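TRNA threonylcarbamoyladenosine dehydratase (PDB 4D79) catalyses the ATP-dependent dehydration of threonylcarbamoyladenosine at position 37 of tRNA to its cyclic form and can also accept sulfur from a cysteine desulfurase in vitro. Local coordinates at residues Asp107-Pro111 / Asp112-Gln116; Ala179-Arg182 / Glu183-Ser187; Asp127-Ser131 / Val132-Ala136; Asp63-Cys66 / Val67-Asn71; Val81-Lys85 / Ala86-Ala90. One frame throughout, in Å; residues are numbered along the deposited sequence. Where two conformers were deposited one is given.

How the contacts relate
From the N terminus the order is contact 4, contact 5, contact 1, contact 3 and contact 2; each bridges adjoining residues, and all follow in series, none nested within or crossing another. Contact 4 turns the loop after strand 56-60, and contact 5 closes that connection onto helix 85-96; the two touch through backbone pairing of V65 with G82 and L83. Contact 1 bends the chain from strand 101-105 into helix 114-118, and contact 3 joins strand 124-127 to helix 132-144. Contacts 1, 3, 4 and 5 all touch the ATP. Contact 2, about two and a half turns of helix 176-189, packs instead against contact 3.

Contact 1 (Asp107-Pro111 / Asp112-Gln116); sequences DFVTP and DNVAQ. With ATP (adenosine-5'-triphosphate), chain K.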
# COMPACT_ATOMS: atom_id res chain seq x y z
N ASP B 107 -22.67 4.13 9.93
CA ASP B 107 -22.78 4.22 11.39
C ASP B 107 -21.39 4.03 11.98
O ASP B 107 -20.45 3.63 11.29
CB ASP B 107 -23.76 3.16 11.92
CG ASP B 107 -24.35 3.51 13.29
OD1 ASP B 107 -24.02 4.56 13.88
OD2 ASP B 107 -25.16 2.71 13.78
N PHE B 108 -21.29 4.32 13.27
CA PHE B 108 -20.13 4.01 14.10
C PHE B 108 -20.47 2.86 15.04
O PHE B 108 -21.59 2.74 15.52
CB PHE B 108 -19.70 5.21 14.95
CG PHE B 108 -19.18 6.39 14.17
CD1 PHE B 108 -18.19 6.24 13.19
CD2 PHE B 108 -19.65 7.67 14.44
CE1 PHE B 108 -17.70 7.34 12.50
CE2 PHE B 108 -19.17 8.77 13.75
CZ PHE B 108 -18.20 8.61 12.78
N VAL B 109 -19.47 2.02 15.33
CA VAL B 109 -19.65 0.93 16.28
C VAL B 109 -19.69 1.49 17.69
O VAL B 109 -18.95 2.42 18.04
CB VAL B 109 -18.54 -0.11 16.11
CG1 VAL B 109 -18.50 -1.08 17.28
CG2 VAL B 109 -18.75 -0.87 14.80
N THR B 110 -20.61 0.98 18.50
CA THR B 110 -20.71 1.35 19.92
C THR B 110 -20.89 0.08 20.74
O THR B 110 -21.22 -0.98 20.18
CB THR B 110 -21.87 2.30 20.18
OG1 THR B 110 -23.10 1.57 20.10
CG2 THR B 110 -21.89 3.45 19.19
N PRO B 111 -20.71 0.12 22.07
CA PRO B 111 -21.06 -1.07 22.86
C PRO B 111 -22.51 -1.50 22.66
O PRO B 111 -22.81 -2.70 22.72
CB PRO B 111 -20.77 -0.64 24.30
CG PRO B 111 -19.75 0.45 24.16
CD PRO B 111 -20.10 1.18 22.89
N ASP B 112 -23.39 -0.55 22.35
CA ASP B 112 -24.81 -0.82 22.21
C ASP B 112 -25.16 -1.48 20.89
O ASP B 112 -26.19 -2.17 20.82
CB ASP B 112 -25.62 0.48 22.30
CG ASP B 112 -25.66 1.06 23.70
OD1 ASP B 112 -25.47 0.30 24.68
OD2 ASP B 112 -25.89 2.28 23.83
N ASN B 113 -24.39 -1.24 19.82
CA ASN B 113 -24.77 -1.77 18.51
C ASN B 113 -23.81 -2.82 17.98
O ASN B 113 -24.07 -3.38 16.91
CB ASN B 113 -24.92 -0.63 17.50
CG ASN B 113 -23.60 0.08 17.19
OD1 ASN B 113 -22.52 -0.48 17.35
ND2 ASN B 113 -23.70 1.32 16.74
N VAL B 114 -22.72 -3.11 18.69
CA VAL B 114 -21.69 -3.95 18.09
C VAL B 114 -22.20 -5.36 17.85
O VAL B 114 -21.97 -5.95 16.78
CB VAL B 114 -20.41 -3.96 18.96
CG1 VAL B 114 -20.72 -4.48 20.39
CG2 VAL B 114 -19.30 -4.76 18.26
N ALA B 115 -22.96 -5.91 18.80
CA ALA B 115 -23.44 -7.27 18.59
C ALA B 115 -24.33 -7.35 17.36
O ALA B 115 -24.22 -8.29 16.58
CB ALA B 115 -24.16 -7.75 19.84
N GLN B 116 -25.23 -6.38 17.18
CA GLN B 116 -26.07 -6.37 15.99
C GLN B 116 -25.23 -6.32 14.72
O GLN B 116 -25.44 -7.09 13.77
CB GLN B 116 -27.04 -5.18 16.04
CG GLN B 116 -27.84 -4.93 14.77
CD GLN B 116 -28.64 -3.64 14.82
OE1 GLN B 116 -28.77 -3.02 15.88
NE2 GLN B 116 -29.15 -3.22 13.67
PG ATP K . -9.76 13.12 10.61
O1G ATP K . -8.84 14.31 10.46
O2G ATP K . -11.03 13.21 9.80
O3G ATP K . -9.93 12.65 12.04
PB ATP K . -9.43 10.40 9.88
O1B ATP K . -9.94 10.01 11.25
O2B ATP K . -10.23 10.12 8.61
O3B ATP K . -8.94 11.93 9.90
PA ATP K . -7.71 8.17 9.99
O1A ATP K . -7.33 8.13 11.47
O2A ATP K . -6.68 7.75 8.97
O3A ATP K . -8.00 9.71 9.66
O5' ATP K . -9.11 7.40 9.71
C5' ATP K . -9.88 6.72 10.73
C4' ATP K . -11.26 6.22 10.29
O4' ATP K . -11.89 5.35 11.28
C3' ATP K . -12.24 7.37 10.07
O3' ATP K . -12.81 7.34 8.74
C2' ATP K . -13.32 7.15 11.11
O2' ATP K . -14.59 7.61 10.68
C1' ATP K . -13.31 5.64 11.34
N9 ATP K . -14.06 5.29 12.59
C8 ATP K . -13.81 5.89 13.79
N7 ATP K . -14.62 5.42 14.77
C5 ATP K . -15.42 4.51 14.21
C6 ATP K . -16.48 3.64 14.72
N6 ATP K . -16.82 3.72 16.01
N1 ATP K . -17.11 2.81 13.88
C2 ATP K . -16.78 2.76 12.57
N3 ATP K . -15.81 3.53 12.03
C4 ATP K . -15.08 4.42 12.78
O HOH W 1 -24.58 -4.83 21.00
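In the adenine-binding loop that follows strand 101-105, the carboxamide of N113 reaches back along the chain to F108 and T110. N113 ND2 donates to F108 O at 2.8 Å, nearly straight and within both the amide plane and the carbonyl plane. At the other end of the same group N113 OD1 accepts from T110 N at 2.7 Å, the donor standing above the carbonyl plane. Both ends are therefore gripped by backbone on either side of V109, which holds the amide against rotation. CG of N113 lies between the backbone N and the carbonyl carbon (chi1 66°), and this turns the amide back over T110. The loop belongs to the nucleotide-binding ThiF domain: V109 N donates to ATP N1 at 2.9 Å, while ATP N6 returns a bond to V109 O at 3.2 Å, so the backbone reads the adenine edge. The F108 ring lies obliquely against the base, F108 CD1 being 3.4 Å from ATP C5. T110 O accepts from N113 N at 3.2 Å and weakly from V114 N, carrying the chain into helix 114-118, and T110 OG1 receives weak bonds from the amides of D112 and N113. V109 CG1 rests on V114 CB at 3.8 Å. D107 directs OD2 to the hydroxyl of Y117, and V114 in turn packs against L138 and Y141 of helix 132-144.

Contact 2 (Ala179-Arg182 / Glu183-Ser187); sequences AKLR and ERLKS
R182 and E183 are neighbours on helix 176-189, E183 at its surface, and R182 can be followed outward. R182 CB starts beside the next residue, 3.2 Å from E183 N and 3.9 Å from E183 OE2. CG lies beside the backbone N and the chain runs on nearly straight before bending at chi3 (-63°), which swings the guanidinium back along the helix toward its N-terminal end. There A179 CA stands over one face of the R182 guanidinium, 3.5 Å from its plane and offset toward the rim. The carboxylate of E183 stays apart, R182 NE being 4.9 Å from E183 OE2, so any attraction is probably weak. NH1 finds its partners off the helix, donating to T172 OG1 and L169 O. On the side turned to helix 132-144, L181 CG meets L185 CD1 at 4.1 Å, one turn further on. The backbone is equally regular: E183 N donates to A179 O at 3.1 Å and L185 N to L181 O at 2.9 Å, with R184 and K186 repeating the pattern. L181 packs on K135, A136 and I139 of helix 132-144, while K180, E183 and K186 are exposed, the division of faces expected of an amphipathic alpha-helix lying against its domain.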
# COMPACT_ATOMS: atom_id res chain seq x y z
N ALA B 179 -1.61 1.46 23.32
CA ALA B 179 -1.48 1.57 24.78
C ALA B 179 -2.79 1.99 25.43
O ALA B 179 -3.24 1.37 26.39
CB ALA B 179 -0.37 2.55 25.14
N LYS B 180 -3.43 3.04 24.90
CA LYS B 180 -4.71 3.47 25.45
C LYS B 180 -5.76 2.38 25.33
O LYS B 180 -6.58 2.18 26.25
CB LYS B 180 -5.17 4.74 24.73
CG LYS B 180 -4.36 5.97 25.06
CD LYS B 180 -4.88 7.22 24.36
CE LYS B 180 -4.41 7.28 22.91
NZ LYS B 180 -4.71 8.58 22.25
N LEU B 181 -5.73 1.65 24.21
CA LEU B 181 -6.68 0.58 23.94
C LEU B 181 -6.55 -0.54 24.96
O LEU B 181 -7.55 -1.03 25.48
CB LEU B 181 -6.45 0.03 22.53
CG LEU B 181 -7.27 -1.13 22.04
CD1 LEU B 181 -8.77 -0.79 22.06
CD2 LEU B 181 -6.77 -1.48 20.62
N ARG B 182 -5.32 -0.93 25.27
CA ARG B 182 -5.12 -1.91 26.34
C ARG B 182 -5.71 -1.41 27.65
O ARG B 182 -6.36 -2.16 28.38
CB ARG B 182 -3.63 -2.22 26.51
CG ARG B 182 -3.04 -3.01 25.37
CD ARG B 182 -1.66 -3.52 25.74
NE ARG B 182 -0.73 -2.43 25.97
CZ ARG B 182 0.12 -1.95 25.07
NH1 ARG B 182 0.19 -2.47 23.84
NH2 ARG B 182 0.92 -0.95 25.40
N GLU B 183 -5.52 -0.13 27.96
CA GLU B 183 -6.03 0.40 29.22
C GLU B 183 -7.55 0.40 29.25
O GLU B 183 -8.16 0.05 30.28
CB GLU B 183 -5.46 1.80 29.45
CG GLU B 183 -3.93 1.85 29.59
CD GLU B 183 -3.37 0.69 30.40
OE1 GLU B 183 -3.54 0.69 31.64
OE2 GLU B 183 -2.76 -0.22 29.79
N ARG B 184 -8.20 0.76 28.13
CA ARG B 184 -9.66 0.77 28.11
C ARG B 184 -10.23 -0.64 28.13
O ARG B 184 -11.29 -0.89 28.72
CB ARG B 184 -10.20 1.53 26.90
CG ARG B 184 -11.68 1.83 27.01
CD ARG B 184 -11.93 2.88 28.09
NE ARG B 184 -11.54 4.23 27.67
CZ ARG B 184 -12.39 5.08 27.10
NH1 ARG B 184 -13.66 4.75 26.93
NH2 ARG B 184 -11.97 6.29 26.73
N LEU B 185 -9.57 -1.57 27.44
CA LEU B 185 -10.04 -2.95 27.47
C LEU B 185 -10.08 -3.48 28.89
O LEU B 185 -11.02 -4.19 29.27
CB LEU B 185 -9.14 -3.84 26.61
CG LEU B 185 -9.36 -3.76 25.10
CD1 LEU B 185 -8.24 -4.45 24.33
CD2 LEU B 185 -10.71 -4.38 24.74
N LYS B 186 -9.08 -3.14 29.69
CA LYS B 186 -9.03 -3.62 31.06
C LYS B 186 -10.12 -2.96 31.90
O LYS B 186 -10.94 -3.65 32.51
CB LYS B 186 -7.63 -3.39 31.63
CG LYS B 186 -7.47 -3.74 33.11
CD LYS B 186 -6.01 -3.62 33.55
CE LYS B 186 -5.85 -3.75 35.06
NZ LYS B 186 -4.41 -3.84 35.47
N SER B 187 -10.18 -1.63 31.89
CA SER B 187 -11.07 -0.92 32.80
C SER B 187 -12.53 -1.10 32.42
O SER B 187 -13.39 -1.24 33.30
CB SER B 187 -10.68 0.56 32.86
OG SER B 187 -10.86 1.19 31.60

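Contact 3 (Asp127-Ser131 / Val132-Ala136); sequences DAIDS and VRPKA. With ATP (adenosine-5'-triphosphate), chain K.
At the end of strand 124-127, where an Asx turn leads into the ATP pocket, the ammonium of K135 reaches back to D127 and I129. The turn itself is closed by I129 N donating to D127 OD1 at 3.1 Å. The other carboxylate oxygen, D127 OD2, forms a salt bridge to K135 NZ at 2.9 Å, the amine approaching from above the carboxylate plane. K135 NZ also donates to I129 O at 2.8 Å, here in the carbonyl plane and on a lone pair. K135 runs extended from the helix and bends only at its last torsion (chi4 74°), which brings NZ between these two acceptors. Further bonds from the T151 hydroxyl to D127 OD2 and from K135 NZ to T152 O satisfy this buried pair, and the charges probably stabilise each other. I129 CG2 lies 3.9 Å from P134 CG and 3.6 Å from ATP N7, so the isoleucine is set between the first helical turn and the adenine. K135 N bonds to S131 O at 3.3 Å as helix 132-144 begins. In the fold, D127 is paired by its backbone with V150 of the adjacent parallel strand, while V132, K135 and A136 pack against L177 and L181 of helix 176-189.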
# COMPACT_ATOMS: atom_id res chain seq x y z
N ASP B 127 -10.19 -4.29 11.97
CA ASP B 127 -10.48 -3.15 12.82
C ASP B 127 -9.50 -2.04 12.49
O ASP B 127 -8.31 -2.13 12.82
CB ASP B 127 -10.41 -3.52 14.29
CG ASP B 127 -10.22 -2.31 15.15
OD1 ASP B 127 -10.82 -1.28 14.80
OD2 ASP B 127 -9.52 -2.38 16.18
N ALA B 128 -10.02 -0.99 11.86
CA ALA B 128 -9.22 0.17 11.45
C ALA B 128 -9.80 1.44 12.06
O ALA B 128 -9.78 2.51 11.45
CB ALA B 128 -9.16 0.25 9.93
N ILE B 129 -10.31 1.31 13.27
CA ILE B 129 -10.87 2.42 14.03
C ILE B 129 -9.73 3.19 14.66
O ILE B 129 -8.80 2.61 15.23
CB ILE B 129 -11.85 1.88 15.11
CG1 ILE B 129 -13.08 1.21 14.48
CG2 ILE B 129 -12.29 2.98 16.04
CD1 ILE B 129 -13.88 0.36 15.48
N ASP B 130 -9.82 4.52 14.62
CA ASP B 130 -8.78 5.37 15.19
C ASP B 130 -9.11 5.87 16.59
O ASP B 130 -8.24 6.46 17.23
CB ASP B 130 -8.48 6.54 14.24
CG ASP B 130 -9.62 7.53 14.14
OD1 ASP B 130 -10.79 7.14 14.37
OD2 ASP B 130 -9.36 8.71 13.81
N SER B 131 -10.36 5.71 17.04
CA SER B 131 -10.84 6.21 18.33
C SER B 131 -10.98 5.07 19.34
O SER B 131 -11.58 4.03 19.03
CB SER B 131 -12.17 6.93 18.14
OG SER B 131 -12.95 6.90 19.32
N VAL B 132 -10.51 5.29 20.57
CA VAL B 132 -10.27 4.16 21.47
C VAL B 132 -11.58 3.55 21.97
O VAL B 132 -11.66 2.33 22.15
CB VAL B 132 -9.38 4.59 22.64
CG1 VAL B 132 -9.14 3.43 23.58
CG2 VAL B 132 -8.06 5.11 22.11
N ARG B 133 -12.60 4.39 22.24
CA ARG B 133 -13.84 3.92 22.85
C ARG B 133 -14.52 2.84 22.01
O ARG B 133 -14.72 1.72 22.49
CB ARG B 133 -14.79 5.11 23.04
CG ARG B 133 -14.37 6.23 23.99
CD ARG B 133 -15.44 7.34 23.98
NE ARG B 133 -15.10 8.52 24.78
CZ ARG B 133 -14.37 9.55 24.35
NH1 ARG B 133 -13.90 9.58 23.11
NH2 ARG B 133 -14.11 10.57 25.16
N PRO B 134 -14.90 3.11 20.76
CA PRO B 134 -15.49 2.06 19.93
C PRO B 134 -14.51 0.94 19.57
O PRO B 134 -14.93 -0.21 19.38
CB PRO B 134 -15.93 2.84 18.68
CG PRO B 134 -14.96 4.02 18.64
CD PRO B 134 -14.75 4.39 20.04
N LYS B 135 -13.23 1.25 19.45
CA LYS B 135 -12.22 0.24 19.15
C LYS B 135 -12.21 -0.83 20.24
O LYS B 135 -12.22 -2.03 19.94
CB LYS B 135 -10.85 0.90 19.04
CG LYS B 135 -9.79 0.08 18.35
CD LYS B 135 -8.57 0.96 18.07
CE LYS B 135 -7.51 0.23 17.29
NZ LYS B 135 -7.86 0.03 15.86
N ALA B 136 -12.19 -0.41 21.50
CA ALA B 136 -12.22 -1.34 22.62
C ALA B 136 -13.50 -2.19 22.59
O ALA B 136 -13.44 -3.41 22.75
CB ALA B 136 -12.11 -0.58 23.93
PG ATP K . -9.76 13.12 10.61
O1G ATP K . -8.84 14.31 10.46
O2G ATP K . -11.03 13.21 9.80
O3G ATP K . -9.93 12.65 12.04
PB ATP K . -9.43 10.40 9.88
O1B ATP K . -9.94 10.01 11.25
O2B ATP K . -10.23 10.12 8.61
O3B ATP K . -8.94 11.93 9.90
PA ATP K . -7.71 8.17 9.99
O1A ATP K . -7.33 8.13 11.47
O2A ATP K . -6.68 7.75 8.97
O3A ATP K . -8.00 9.71 9.66
O5' ATP K . -9.11 7.40 9.71
C5' ATP K . -9.88 6.72 10.73
C4' ATP K . -11.26 6.22 10.29
O4' ATP K . -11.89 5.35 11.28
C3' ATP K . -12.24 7.37 10.07
O3' ATP K . -12.81 7.34 8.74
C2' ATP K . -13.32 7.15 11.11
O2' ATP K . -14.59 7.61 10.68
C1' ATP K . -13.31 5.64 11.34
N9 ATP K . -14.06 5.29 12.59
C8 ATP K . -13.81 5.89 13.79
N7 ATP K . -14.62 5.42 14.77
C5 ATP K . -15.42 4.51 14.21
C6 ATP K . -16.48 3.64 14.72
N6 ATP K . -16.82 3.72 16.01
N1 ATP K . -17.11 2.81 13.88
C2 ATP K . -16.78 2.76 12.57
N3 ATP K . -15.81 3.53 12.03
C4 ATP K . -15.08 4.42 12.78

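Contact 4 (Asp63-Cys66 / Val67-Asn71); sequences DDVC and VTNTN. With ATP (adenosine-5'-triphosphate), chain K.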
# COMPACT_ATOMS: atom_id res chain seq x y z
N ASP B 63 -18.27 8.65 8.53
CA ASP B 63 -17.62 9.92 8.27
C ASP B 63 -17.64 10.24 6.77
O ASP B 63 -17.87 9.37 5.93
CB ASP B 63 -16.18 9.91 8.79
CG ASP B 63 -15.61 11.31 8.96
OD1 ASP B 63 -16.38 12.30 8.94
OD2 ASP B 63 -14.37 11.43 9.11
N ASP B 64 -17.42 11.52 6.48
CA ASP B 64 -17.38 12.05 5.12
C ASP B 64 -15.94 12.26 4.66
O ASP B 64 -15.05 12.48 5.48
CB ASP B 64 -18.13 13.38 5.05
CG ASP B 64 -19.61 13.25 5.38
OD1 ASP B 64 -20.19 12.16 5.19
OD2 ASP B 64 -20.20 14.26 5.81
N VAL B 65 -15.74 12.24 3.34
CA VAL B 65 -14.44 12.52 2.75
C VAL B 65 -14.09 13.99 2.96
O VAL B 65 -14.88 14.88 2.62
CB VAL B 65 -14.42 12.15 1.25
CG1 VAL B 65 -13.09 12.49 0.62
CG2 VAL B 65 -14.70 10.65 1.05
N CYS B 66 -12.91 14.25 3.52
CA CYS B 66 -12.41 15.59 3.78
C CYS B 66 -11.14 15.84 2.99
O CYS B 66 -10.31 14.94 2.82
CB CYS B 66 -12.12 15.81 5.28
SG CYS B 66 -13.55 15.68 6.38
N VAL B 67 -10.95 17.09 2.54
CA VAL B 67 -9.79 17.41 1.71
C VAL B 67 -8.50 17.06 2.45
O VAL B 67 -7.52 16.62 1.82
CB VAL B 67 -9.80 18.89 1.28
CG1 VAL B 67 -9.69 19.81 2.48
CG2 VAL B 67 -8.65 19.15 0.32
N THR B 68 -8.52 17.15 3.78
CA THR B 68 -7.34 16.82 4.58
C THR B 68 -7.07 15.32 4.62
O THR B 68 -5.99 14.94 5.10
CB THR B 68 -7.46 17.35 6.02
OG1 THR B 68 -8.57 16.74 6.67
CG2 THR B 68 -7.61 18.90 6.09
N ASN B 69 -7.99 14.48 4.12
CA ASN B 69 -7.75 13.05 3.96
C ASN B 69 -6.80 12.72 2.80
O ASN B 69 -6.36 11.57 2.69
CB ASN B 69 -9.03 12.26 3.67
CG ASN B 69 -10.11 12.37 4.75
OD1 ASN B 69 -11.26 12.05 4.47
ND2 ASN B 69 -9.76 12.78 5.97
N THR B 70 -6.47 13.69 1.96
CA THR B 70 -5.79 13.44 0.70
C THR B 70 -4.44 12.77 0.89
O THR B 70 -4.01 11.99 0.03
CB THR B 70 -5.64 14.77 -0.03
OG1 THR B 70 -6.95 15.26 -0.32
CG2 THR B 70 -4.82 14.64 -1.30
N ASN B 71 -3.75 13.05 1.99
CA ASN B 71 -2.42 12.51 2.15
C ASN B 71 -2.39 11.02 2.41
O ASN B 71 -1.31 10.44 2.31
CB ASN B 71 -1.67 13.20 3.28
CG ASN B 71 -2.32 12.97 4.65
OD1 ASN B 71 -3.54 12.98 4.78
ND2 ASN B 71 -1.48 12.74 5.69
PG ATP K . -9.76 13.12 10.61
O1G ATP K . -8.84 14.31 10.46
O2G ATP K . -11.03 13.21 9.80
O3G ATP K . -9.93 12.65 12.04
PB ATP K . -9.43 10.40 9.88
O1B ATP K . -9.94 10.01 11.25
O2B ATP K . -10.23 10.12 8.61
O3B ATP K . -8.94 11.93 9.90
PA ATP K . -7.71 8.17 9.99
O1A ATP K . -7.33 8.13 11.47
O2A ATP K . -6.68 7.75 8.97
O3A ATP K . -8.00 9.71 9.66
O5' ATP K . -9.11 7.40 9.71
C5' ATP K . -9.88 6.72 10.73
C4' ATP K . -11.26 6.22 10.29
O4' ATP K . -11.89 5.35 11.28
C3' ATP K . -12.24 7.37 10.07
O3' ATP K . -12.81 7.34 8.74
C2' ATP K . -13.32 7.15 11.11
O2' ATP K . -14.59 7.61 10.68
C1' ATP K . -13.31 5.64 11.34
N9 ATP K . -14.06 5.29 12.59
C8 ATP K . -13.81 5.89 13.79
N7 ATP K . -14.62 5.42 14.77
C5 ATP K . -15.42 4.51 14.21
C6 ATP K . -16.48 3.64 14.72
N6 ATP K . -16.82 3.72 16.01
N1 ATP K . -17.11 2.81 13.88
C2 ATP K . -16.78 2.76 12.57
N3 ATP K . -15.81 3.53 12.03
C4 ATP K . -15.08 4.42 12.78
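The carboxamide of N69 is met by C66 N from well above its plane, 66° out of it. The bond is nonetheless straight at the donor, with C66 N 2.9 Å from N69 OD1. At the other end of the amide, N69 ND2 lies 3.8 Å from ATP O2B, toward the phosphates. A second flat group, the carboxylate of D63, takes a weak bond from D64 N to OD1, and D63 CB lies 3.4 Å from ATP O2'. The chain answers the side-chain bond with a backbone one: N69 N donates to C66 O at 2.7 Å, closing the 3-10 turn 67-69 in the long connection from strand 56-60 to helix 85-96 of this Rossmann-type fold. N69 CG lies beside its own backbone N (chi1 -59°), which folds the amide back over the turn. With an alanine here, C66 N would probably lose its acceptor and the link between the 3-10 turn and the loop 63-66 ahead of it would be weakened. V67 O accepts from both T70 OG1, at 2.6 Å, and T70 N, at 3.1 Å, so the next turn is held by two bonds. T70 O in turn accepts from R51 of the second subunit, and V67 and T68 pack on Q11 of that same neighbouring chain.

Contact 5 (Val81-Lys85 / Ala86-Ala90); sequences VGLAK and AEVMA. With ATP (adenosine-5'-triphosphate), chain K.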
# COMPACT_ATOMS: atom_id res chain seq x y z
N VAL B 81 -14.93 14.86 -2.17
CA VAL B 81 -14.97 15.61 -0.91
C VAL B 81 -16.41 15.93 -0.58
O VAL B 81 -17.16 16.45 -1.41
CB VAL B 81 -14.12 16.89 -1.02
CG1 VAL B 81 -14.30 17.75 0.26
CG2 VAL B 81 -12.67 16.54 -1.23
N GLY B 82 -16.81 15.65 0.67
CA GLY B 82 -18.18 15.87 1.12
C GLY B 82 -19.10 14.67 1.05
O GLY B 82 -20.18 14.72 1.63
N LEU B 83 -18.72 13.60 0.35
CA LEU B 83 -19.49 12.37 0.27
C LEU B 83 -19.12 11.43 1.42
O LEU B 83 -18.04 11.51 2.01
CB LEU B 83 -19.23 11.71 -1.09
CG LEU B 83 -19.51 12.61 -2.29
CD1 LEU B 83 -19.17 11.94 -3.61
CD2 LEU B 83 -20.95 13.07 -2.28
N ALA B 84 -20.03 10.50 1.71
CA ALA B 84 -19.78 9.50 2.74
C ALA B 84 -18.66 8.57 2.30
O ALA B 84 -18.70 7.99 1.21
CB ALA B 84 -21.06 8.72 3.04
N LYS B 85 -17.64 8.42 3.17
CA LYS B 85 -16.49 7.59 2.84
C LYS B 85 -16.90 6.17 2.46
O LYS B 85 -16.34 5.58 1.52
CB LYS B 85 -15.53 7.51 4.02
CG LYS B 85 -14.79 8.71 4.36
CD LYS B 85 -13.91 8.43 5.58
CE LYS B 85 -13.02 9.65 5.90
NZ LYS B 85 -12.09 9.38 7.00
N ALA B 86 -17.79 5.56 3.26
CA ALA B 86 -18.11 4.15 3.04
C ALA B 86 -18.82 3.95 1.71
O ALA B 86 -18.56 2.98 0.99
CB ALA B 86 -18.96 3.61 4.19
N GLU B 87 -19.68 4.90 1.34
CA GLU B 87 -20.38 4.81 0.07
C GLU B 87 -19.44 5.03 -1.12
O GLU B 87 -19.58 4.37 -2.15
CB GLU B 87 -21.52 5.84 0.03
CG GLU B 87 -22.50 5.59 -1.07
CD GLU B 87 -23.17 4.24 -0.93
OE1 GLU B 87 -23.61 3.94 0.19
OE2 GLU B 87 -23.20 3.47 -1.92
N VAL B 88 -18.51 6.00 -1.02
CA VAL B 88 -17.52 6.22 -2.06
C VAL B 88 -16.68 4.97 -2.27
O VAL B 88 -16.42 4.54 -3.41
CB VAL B 88 -16.63 7.43 -1.70
CG1 VAL B 88 -15.42 7.54 -2.65
CG2 VAL B 88 -17.44 8.70 -1.73
N MET B 89 -16.21 4.37 -1.17
CA MET B 89 -15.40 3.17 -1.26
C MET B 89 -16.21 1.99 -1.79
O MET B 89 -15.68 1.17 -2.55
CB MET B 89 -14.81 2.87 0.12
CG MET B 89 -13.65 1.93 0.08
SD MET B 89 -12.24 2.62 -0.81
CE MET B 89 -11.58 1.16 -1.57
N ALA B 90 -17.49 1.89 -1.44
CA ALA B 90 -18.31 0.81 -1.98
C ALA B 90 -18.46 0.91 -3.49
O ALA B 90 -18.41 -0.10 -4.20
CB ALA B 90 -19.69 0.80 -1.33
PG ATP K . -9.76 13.12 10.61
O1G ATP K . -8.84 14.31 10.46
O2G ATP K . -11.03 13.21 9.80
O3G ATP K . -9.93 12.65 12.04
PB ATP K . -9.43 10.40 9.88
O1B ATP K . -9.94 10.01 11.25
O2B ATP K . -10.23 10.12 8.61
O3B ATP K . -8.94 11.93 9.90
PA ATP K . -7.71 8.17 9.99
O1A ATP K . -7.33 8.13 11.47
O2A ATP K . -6.68 7.75 8.97
O3A ATP K . -8.00 9.71 9.66
O5' ATP K . -9.11 7.40 9.71
C5' ATP K . -9.88 6.72 10.73
C4' ATP K . -11.26 6.22 10.29
O4' ATP K . -11.89 5.35 11.28
C3' ATP K . -12.24 7.37 10.07
O3' ATP K . -12.81 7.34 8.74
C2' ATP K . -13.32 7.15 11.11
O2' ATP K . -14.59 7.61 10.68
C1' ATP K . -13.31 5.64 11.34
N9 ATP K . -14.06 5.29 12.59
C8 ATP K . -13.81 5.89 13.79
N7 ATP K . -14.62 5.42 14.77
C5 ATP K . -15.42 4.51 14.21
C6 ATP K . -16.48 3.64 14.72
N6 ATP K . -16.82 3.72 16.01
N1 ATP K . -17.11 2.81 13.88
C2 ATP K . -16.78 2.76 12.57
N3 ATP K . -15.81 3.53 12.03
C4 ATP K . -15.08 4.42 12.78
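K85, tied through its backbone to M89 one turn on, sends its side chain out of helix 85-96 to the ATP. K85 NZ donates to ATP O3' at 2.8 Å and stands 2.6 Å from ATP O2B, so one amine spans the ribose and the beta phosphate. Q73 OE1 takes a further hydrogen bond from K85 NZ, and D63 OD2 lies in a long, weak ion pair with it. CG sits beside the backbone N (chi1 -69°) and every later torsion is extended, which carries the amine the full length of the chain to the nucleotide. A methionine in its place would probably leave ATP O3' without this donor and the beta phosphate without a nearby amine. Behind it the helix is well formed: V88 N donates to A84 O at 3.0 Å, almost straight at 169°, and M89 N to K85 O at 3.0 Å. A84 occupies the N-cap position. L83, just before the helix, meets V88 of its first turn at about a right angle, L83 CB lying 3.6 Å from V88 CG2, and A84 CB touches E87 CB at 4.2 Å. A86 and A90 face V104 of strand 101-105, and M89 leans on A46 and E47 of helix 42-51. Anchored at the start of a helix, a donor that bridges ribose and phosphate in this way is likely to help set the position of the triphosphate relative to the sugar.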